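Local coordinates for protein serine protease (Nocardiopsis alba, PDB 2OUA) that probably cleaves internal peptide bonds of proteins as a secreted chymotrypsin-like serine endopeptidase, of which this chain is the mature protease domain, at residues S98-S103 / T132-C137; T151-V156 / Q173-M178. All coordinates share one frame; numbering follows the deposited sequence.

Interaction 1: residues S98-S103 / T132-C137; sequences SQVCRS and TRTSVC
The backbone carbonyl oxygen of Cys137 is gripped by two nitrogens of one guanidinium group: Arg102 NE donates to Cys137 O at 2.8 Å and Arg102 NH2 donates to the same Cys137 O at 2.9 Å. This side-on fork is bent, with N-H...O angles of 139° and 132°. NE comes in the plane of the carbonyl while NH2 is tilted from it, and the oxygen itself sits somewhat out of the guanidinium plane. Arg102 CG lies anti to the backbone N (chi1 177°), and a bend at chi3 brings NE round to the carbonyl, with NH2 beside it. Outside the fork, NH2 also bonds Thr107, and NH1 makes a weak bond to Gly108 O. Strands 99-104 and 131-134 belong to the closed six-stranded antiparallel barrel of a chymotrypsin-like domain; strand 108-116 lies between them, so no backbone ladder joins them, and side chains of 99-104 reach across to strand 131-134 and to Val136 and Cys137 in the loop that follows. Val136 CG1 comes in obliquely, 3.8 Å from Arg102 NE, and also packs against Arg102 CB. The other methyl, Val136 CG2, lies 4.2 Å from Val100 CG1. Val100 CG1 in turn meets Thr134 CG2 at 4.1 Å, the two side chains crossing at about a right angle. The hydroxyl of Thr134 bonds Thr170 O and closes an ST turn by accepting from Val136 N, 3.3 Å from Thr134 OG1.

Interaction 2: residues T151-V156 / Q173-M178; sequences TQAQGV and QEVNPM
Val156 and Gln173 form an antiparallel hydrogen-bonded pair in the hairpin of strands 152-160 and 167-174, part of the closed beta barrel. Val156 N donates to Gln173 O at 2.9 Å, and Gln173 N returns a bond of 2.8 Å to Val156 O. Next along the ladder, Gly155 faces Glu174; with Gln154, Gly155 forms a classic beta bulge against Phe147. The packing is tight here, with Gly155 CA 3.0 Å from Gln173 O. Val175 N donates to Gln154 O, and Val175 CG1 lies 3.5 Å from that same Gln154 O. On one face Val156 CG2 lies beside Gln173 CB at 3.8 Å, the two side chains pointing the same way, while Met178 brings its terminal methyl tip to tip with Val156. Gln173 turns its amide away through a bend at chi2 (74°): NE2 bonds Glu174 O in the plane of both groups, on a lone pair, and OE1 accepts from the backbone N of Asp61, a predicted member of the charge relay. The looser side is that of the partly exposed Glu174, whose OE2 is held by a salt bridge to Arg117 and by Thr132. The Gln154 amide is itself held by Ser92 O and Ala94 N, and a water links the two side chains, donating to both Gln154 OE1 and Glu174 OE1, each 2.7 Å from the water oxygen.

Overall arrangement
Interactions 1 and 2 lie in one antiparallel barrel, their centres 12 Å apart, and follow in series: interaction 1 closes before interaction 2 opens along the chain. Strands 131-134 and 167-174 are neighbours in that sheet, and a probable hydrogen bond between Thr132 OG1 and Glu174 OE2 (2.5 Å) joins the two contacts directly, as does packing of Val100 on Gln154. Interaction 1 joins next-but-one strands of the barrel, interaction 2 the two strands of a hairpin and the start of helix 176-181. Both lie close to the catalytic region: the Arg102 side chain is about 6 Å from the bound inhibitor, and that of Gln173 about 5 Å from the side chain of Asp61, predicted to belong to the charge relay.

Interaction 1: residues S98-S103 / T132-C137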
ATOM      1  N   SER A  98      -8.068 -16.141   4.974  1.00  8.85           N
ATOM      2  CA  SER A  98      -7.508 -15.440   6.122  1.00  9.10           C
ATOM      3  C   SER A  98      -8.108 -14.047   6.280  1.00  9.59           C
ATOM      4  O   SER A  98      -8.545 -13.433   5.308  1.00  8.19           O
ATOM      5  CB  SER A  98      -5.991 -15.309   5.968  1.00 10.69           C
ATOM      6  OG  SER A  98      -5.452 -14.418   6.935  1.00 12.79           O
ATOM      7  N   GLN A  99      -8.143 -13.549   7.511  1.00  8.54           N
ATOM      8  CA  GLN A  99      -8.651 -12.206   7.724  1.00 10.33           C
ATOM      9  C   GLN A  99      -7.525 -11.277   7.263  1.00  9.35           C
ATOM     10  O   GLN A  99      -6.354 -11.662   7.268  1.00  7.20           O
ATOM     11  CB  GLN A  99      -8.955 -11.957   9.207  1.00 13.30           C
ATOM     12  CG  GLN A  99      -9.973 -12.918   9.807  1.00 18.37           C
ATOM     13  CD  GLN A  99     -10.422 -12.505  11.199  1.00 24.11           C
ATOM     14  OE1 GLN A  99      -9.603 -12.299  12.094  1.00 27.23           O
ATOM     15  NE2 GLN A  99     -11.730 -12.385  11.387  1.00 28.56           N
ATOM     16  N   VAL A 100      -7.881 -10.071   6.847  1.00  7.47           N
ATOM     17  CA  VAL A 100      -6.890  -9.102   6.408  1.00  7.52           C
ATOM     18  C   VAL A 100      -7.486  -7.725   6.671  1.00  8.25           C
ATOM     19  O   VAL A 100      -8.708  -7.563   6.645  1.00  8.71           O
ATOM     20  CB  VAL A 100      -6.560  -9.267   4.895  1.00  7.77           C
ATOM     21  CG1 VAL A 100      -7.744  -8.832   4.038  1.00  5.25           C
ATOM     22  CG2 VAL A 100      -5.309  -8.461   4.540  1.00  5.16           C
ATOM     23  N   CYS A 101      -6.640  -6.746   6.960  1.00  7.65           N
ATOM     24  CA  CYS A 101      -7.133  -5.398   7.217  1.00  7.70           C
ATOM     25  C   CYS A 101      -6.407  -4.402   6.335  1.00  7.56           C
ATOM     26  O   CYS A 101      -5.247  -4.609   5.969  1.00  8.51           O
ATOM     27  CB  CYS A 101      -6.924  -5.002   8.681  1.00 10.02           C
ATOM     28  SG  CYS A 101      -7.748  -6.045   9.928  1.00 12.70           S
ATOM     29  N   ARG A 102      -7.100  -3.315   6.012  1.00  7.28           N
ATOM     30  CA  ARG A 102      -6.551  -2.269   5.164  1.00  7.29           C
ATOM     31  C   ARG A 102      -6.470  -0.949   5.918  1.00  8.07           C
ATOM     32  O   ARG A 102      -7.358  -0.616   6.709  1.00  7.22           O
ATOM     33  CB  ARG A 102      -7.435  -2.088   3.922  1.00  7.74           C
ATOM     34  CG  ARG A 102      -6.993  -0.961   3.000  1.00  7.71           C
ATOM     35  CD  ARG A 102      -8.072  -0.612   1.989  1.00  9.51           C
ATOM     36  NE  ARG A 102      -9.328  -0.222   2.633  1.00  9.97           N
ATOM     37  CZ  ARG A 102      -9.481   0.850   3.406  1.00 11.50           C
ATOM     38  NH1 ARG A 102      -8.459   1.664   3.645  1.00  9.95           N
ATOM     39  NH2 ARG A 102     -10.665   1.105   3.952  1.00  9.55           N
ATOM     40  N   SER A 103      -5.397  -0.202   5.679  1.00  6.96           N
ATOM     41  CA  SER A 103      -5.223   1.097   6.314  1.00  7.45           C
ATOM     42  C   SER A 103      -5.135   2.137   5.204  1.00  7.85           C
ATOM     43  O   SER A 103      -4.286   2.032   4.323  1.00  8.23           O
ATOM     44  CB  SER A 103      -3.944   1.121   7.156  1.00  7.43           C
ATOM     45  OG  SER A 103      -3.780   2.391   7.771  1.00  8.68           O
ATOM     46  N   THR A 132      -5.011  -9.390  -5.754  1.00  7.69           N
ATOM     47  CA  THR A 132      -5.691 -10.219  -4.783  1.00  7.96           C
ATOM     48  C   THR A 132      -6.976  -9.521  -4.356  1.00  9.65           C
ATOM     49  O   THR A 132      -6.961  -8.355  -3.960  1.00  9.11           O
ATOM     50  CB  THR A 132      -4.787 -10.463  -3.564  1.00  7.92           C
ATOM     51  OG1 THR A 132      -3.614 -11.173  -3.989  1.00  7.14           O
ATOM     52  CG2 THR A 132      -5.524 -11.270  -2.500  1.00  6.80           C
ATOM     53  N   ARG A 133      -8.086 -10.242  -4.450  1.00  8.62           N
ATOM     54  CA  ARG A 133      -9.392  -9.702  -4.095  1.00  8.87           C
ATOM     55  C   ARG A 133      -9.732  -9.923  -2.627  1.00  8.24           C
ATOM     56  O   ARG A 133      -9.447 -10.984  -2.073  1.00  7.74           O
ATOM     57  CB  ARG A 133     -10.471 -10.343  -4.970  1.00 12.47           C
ATOM     58  CG  ARG A 133     -11.882  -9.866  -4.685  1.00 14.98           C
ATOM     59  CD  ARG A 133     -12.846 -10.390  -5.741  1.00 21.87           C
ATOM     60  NE  ARG A 133     -12.969 -11.843  -5.714  1.00 26.22           N
ATOM     61  CZ  ARG A 133     -13.906 -12.500  -5.039  1.00 30.28           C
ATOM     62  NH1 ARG A 133     -14.808 -11.830  -4.333  1.00 33.83           N
ATOM     63  NH2 ARG A 133     -13.943 -13.828  -5.066  1.00 30.30           N
ATOM     64  N   THR A 134     -10.337  -8.914  -2.007  1.00  8.06           N
ATOM     65  CA  THR A 134     -10.739  -9.004  -0.604  1.00  9.05           C
ATOM     66  C   THR A 134     -12.130  -8.396  -0.445  1.00  8.17           C
ATOM     67  O   THR A 134     -12.612  -7.684  -1.330  1.00  9.08           O
ATOM     68  CB  THR A 134      -9.782  -8.239   0.335  1.00  8.37           C
ATOM     69  OG1 THR A 134     -10.031  -6.835   0.224  1.00  8.74           O
ATOM     70  CG2 THR A 134      -8.329  -8.526  -0.025  1.00  9.27           C
ATOM     71  N   SER A 135     -12.761  -8.663   0.692  1.00  7.71           N
ATOM     72  CA  SER A 135     -14.101  -8.155   0.964  1.00  9.30           C
ATOM     73  C   SER A 135     -14.060  -6.824   1.703  1.00 10.88           C
ATOM     74  O   SER A 135     -15.066  -6.375   2.252  1.00 11.80           O
ATOM     75  CB  SER A 135     -14.877  -9.170   1.801  1.00  9.53           C
ATOM     76  OG  SER A 135     -14.215  -9.393   3.034  1.00 10.41           O
ATOM     77  N   VAL A 136     -12.890  -6.196   1.730  1.00 12.35           N
ATOM     78  CA  VAL A 136     -12.738  -4.915   2.409  1.00 13.08           C
ATOM     79  C   VAL A 136     -13.145  -3.771   1.486  1.00 13.26           C
ATOM     80  O   VAL A 136     -12.957  -3.851   0.277  1.00 12.89           O
ATOM     81  CB  VAL A 136     -11.274  -4.695   2.856  1.00 14.73           C
ATOM     82  CG1 VAL A 136     -11.169  -3.425   3.700  1.00 15.01           C
ATOM     83  CG2 VAL A 136     -10.785  -5.907   3.641  1.00 12.01           C
ATOM     84  N   CYS A 137     -13.711  -2.713   2.062  1.00 13.36           N
ATOM     85  CA  CYS A 137     -14.138  -1.539   1.298  1.00 15.39           C
ATOM     86  C   CYS A 137     -12.982  -0.545   1.234  1.00 14.61           C
ATOM     87  O   CYS A 137     -12.051  -0.618   2.038  1.00 14.49           O
ATOM     88  CB  CYS A 137     -15.316  -0.858   2.000  1.00 17.06           C
ATOM     89  SG  CYS A 137     -14.821  -0.251   3.644  1.00 19.88           S
TER

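Interaction 2: residues T151-V156 / Q173-M178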
ATOM      1  N   THR A 151       0.639  -9.609  11.784  1.00 11.86           N
ATOM      2  CA  THR A 151       1.866  -8.819  11.727  1.00 11.67           C
ATOM      3  C   THR A 151       2.583  -9.049  10.395  1.00 10.70           C
ATOM      4  O   THR A 151       3.738  -8.656  10.230  1.00 10.90           O
ATOM      5  CB  THR A 151       2.836  -9.188  12.874  1.00 12.31           C
ATOM      6  OG1 THR A 151       3.181 -10.577  12.785  1.00 13.19           O
ATOM      7  CG2 THR A 151       2.192  -8.916  14.228  1.00 14.43           C
ATOM      8  N   GLN A 152       1.893  -9.678   9.448  1.00  9.49           N
ATOM      9  CA  GLN A 152       2.488  -9.966   8.142  1.00  9.09           C
ATOM     10  C   GLN A 152       1.952  -9.075   7.023  1.00  8.08           C
ATOM     11  O   GLN A 152       0.762  -9.101   6.713  1.00  7.36           O
ATOM     12  CB  GLN A 152       2.256 -11.437   7.768  1.00  8.81           C
ATOM     13  CG  GLN A 152       2.821 -12.436   8.768  1.00  9.30           C
ATOM     14  CD  GLN A 152       4.307 -12.242   9.013  1.00 11.68           C
ATOM     15  OE1 GLN A 152       5.110 -12.266   8.079  1.00  8.45           O
ATOM     16  NE2 GLN A 152       4.679 -12.052  10.276  1.00 13.02           N
ATOM     17  N   ALA A 153       2.836  -8.287   6.419  1.00  8.10           N
ATOM     18  CA  ALA A 153       2.455  -7.400   5.322  1.00  6.47           C
ATOM     19  C   ALA A 153       1.996  -8.241   4.134  1.00  6.15           C
ATOM     20  O   ALA A 153       2.652  -9.219   3.766  1.00  6.98           O
ATOM     21  CB  ALA A 153       3.644  -6.530   4.919  1.00  6.65           C
ATOM     22  N   GLN A 154       0.875  -7.856   3.527  1.00  6.56           N
ATOM     23  CA  GLN A 154       0.334  -8.605   2.395  1.00  5.70           C
ATOM     24  C   GLN A 154       0.403  -7.858   1.066  1.00  6.56           C
ATOM     25  O   GLN A 154       0.768  -8.438   0.047  1.00  7.03           O
ATOM     26  CB  GLN A 154      -1.117  -9.006   2.678  1.00  5.48           C
ATOM     27  CG  GLN A 154      -1.294  -9.848   3.940  1.00  4.69           C
ATOM     28  CD  GLN A 154      -0.519 -11.148   3.886  1.00  5.96           C
ATOM     29  OE1 GLN A 154      -0.671 -11.929   2.951  1.00  4.28           O
ATOM     30  NE2 GLN A 154       0.320 -11.384   4.897  1.00  6.82           N
ATOM     31  N   GLY A 155       0.049  -6.576   1.069  1.00  6.40           N
ATOM     32  CA  GLY A 155       0.092  -5.817  -0.169  1.00  6.03           C
ATOM     33  C   GLY A 155      -0.335  -4.370  -0.032  1.00  7.14           C
ATOM     34  O   GLY A 155      -0.469  -3.859   1.082  1.00  5.60           O
ATOM     35  N   VAL A 156      -0.536  -3.702  -1.167  1.00  6.49           N
ATOM     36  CA  VAL A 156      -0.953  -2.309  -1.172  1.00  7.07           C
ATOM     37  C   VAL A 156      -2.238  -2.133  -1.980  1.00  7.29           C
ATOM     38  O   VAL A 156      -2.415  -2.735  -3.042  1.00  5.10           O
ATOM     39  CB  VAL A 156       0.164  -1.387  -1.733  1.00  7.37           C
ATOM     40  CG1 VAL A 156       1.423  -1.522  -0.868  1.00  6.97           C
ATOM     41  CG2 VAL A 156       0.477  -1.744  -3.184  1.00  6.61           C
ATOM     42  N   GLN A 173      -2.215  -5.047  -4.619  1.00  6.05           N
ATOM     43  CA  GLN A 173      -1.017  -5.497  -5.308  1.00  5.57           C
ATOM     44  C   GLN A 173      -0.175  -6.198  -4.242  1.00  5.74           C
ATOM     45  O   GLN A 173       0.130  -5.606  -3.204  1.00  6.49           O
ATOM     46  CB  GLN A 173      -0.262  -4.287  -5.871  1.00  5.16           C
ATOM     47  CG  GLN A 173       1.235  -4.489  -6.090  1.00  4.42           C
ATOM     48  CD  GLN A 173       1.549  -5.363  -7.287  1.00  5.57           C
ATOM     49  OE1 GLN A 173       1.100  -5.090  -8.401  1.00  5.89           O
ATOM     50  NE2 GLN A 173       2.336  -6.416  -7.068  1.00  5.61           N
ATOM     51  N   GLU A 174       0.181  -7.454  -4.486  1.00  5.49           N
ATOM     52  CA  GLU A 174       0.977  -8.219  -3.531  1.00  7.08           C
ATOM     53  C   GLU A 174       2.290  -7.505  -3.243  1.00  6.94           C
ATOM     54  O   GLU A 174       2.912  -6.941  -4.150  1.00  6.90           O
ATOM     55  CB  GLU A 174       1.263  -9.621  -4.075  1.00  6.85           C
ATOM     56  CG  GLU A 174       0.047 -10.546  -4.139  1.00  8.71           C
ATOM     57  CD  GLU A 174      -0.368 -11.090  -2.780  1.00 11.50           C
ATOM     58  OE1 GLU A 174       0.447 -11.037  -1.832  1.00 12.20           O
ATOM     59  OE2 GLU A 174      -1.507 -11.595  -2.664  1.00 10.72           O
ATOM     60  N   VAL A 175       2.721  -7.542  -1.986  1.00  6.25           N
ATOM     61  CA  VAL A 175       3.951  -6.859  -1.608  1.00  6.62           C
ATOM     62  C   VAL A 175       5.232  -7.613  -1.965  1.00  8.63           C
ATOM     63  O   VAL A 175       6.213  -7.003  -2.388  1.00  8.99           O
ATOM     64  CB  VAL A 175       3.963  -6.534  -0.088  1.00  7.91           C
ATOM     65  CG1 VAL A 175       4.141  -7.812   0.728  1.00  7.63           C
ATOM     66  CG2 VAL A 175       5.077  -5.531   0.219  1.00  8.11           C
ATOM     67  N   ASN A 176       5.232  -8.932  -1.817  1.00  8.80           N
ATOM     68  CA  ASN A 176       6.440  -9.698  -2.107  1.00  9.40           C
ATOM     69  C   ASN A 176       6.998  -9.521  -3.511  1.00 10.93           C
ATOM     70  O   ASN A 176       8.214  -9.452  -3.687  1.00  9.76           O
ATOM     71  CB  ASN A 176       6.228 -11.179  -1.786  1.00 10.34           C
ATOM     72  CG  ASN A 176       6.248 -11.442  -0.293  1.00 11.41           C
ATOM     73  OD1 ASN A 176       6.821 -10.661   0.468  1.00 10.71           O
ATOM     74  ND2 ASN A 176       5.639 -12.544   0.138  1.00 11.59           N
ATOM     75  N   PRO A 177       6.129  -9.455  -4.533  1.00 11.42           N
ATOM     76  CA  PRO A 177       6.662  -9.275  -5.884  1.00 12.22           C
ATOM     77  C   PRO A 177       7.468  -7.977  -6.007  1.00 12.66           C
ATOM     78  O   PRO A 177       8.417  -7.902  -6.792  1.00 13.53           O
ATOM     79  CB  PRO A 177       5.407  -9.267  -6.748  1.00 12.46           C
ATOM     80  CG  PRO A 177       4.509 -10.231  -6.018  1.00 12.50           C
ATOM     81  CD  PRO A 177       4.695  -9.800  -4.575  1.00 10.90           C
ATOM     82  N   MET A 178       7.091  -6.960  -5.236  1.00 11.38           N
ATOM     83  CA  MET A 178       7.799  -5.683  -5.272  1.00 11.47           C
ATOM     84  C   MET A 178       9.131  -5.806  -4.535  1.00 12.44           C
ATOM     85  O   MET A 178      10.164  -5.352  -5.028  1.00 12.59           O
ATOM     86  CB  MET A 178       6.968  -4.569  -4.620  1.00 12.02           C
ATOM     87  CG  MET A 178       5.667  -4.235  -5.339  1.00 12.60           C
ATOM     88  SD  MET A 178       4.864  -2.744  -4.680  1.00 13.07           S
ATOM     89  CE  MET A 178       3.956  -3.423  -3.303  1.00  8.96           C
TER
HETATM   90  O   HOH W   1      -1.174 -11.610   0.276  1.00 11.23           O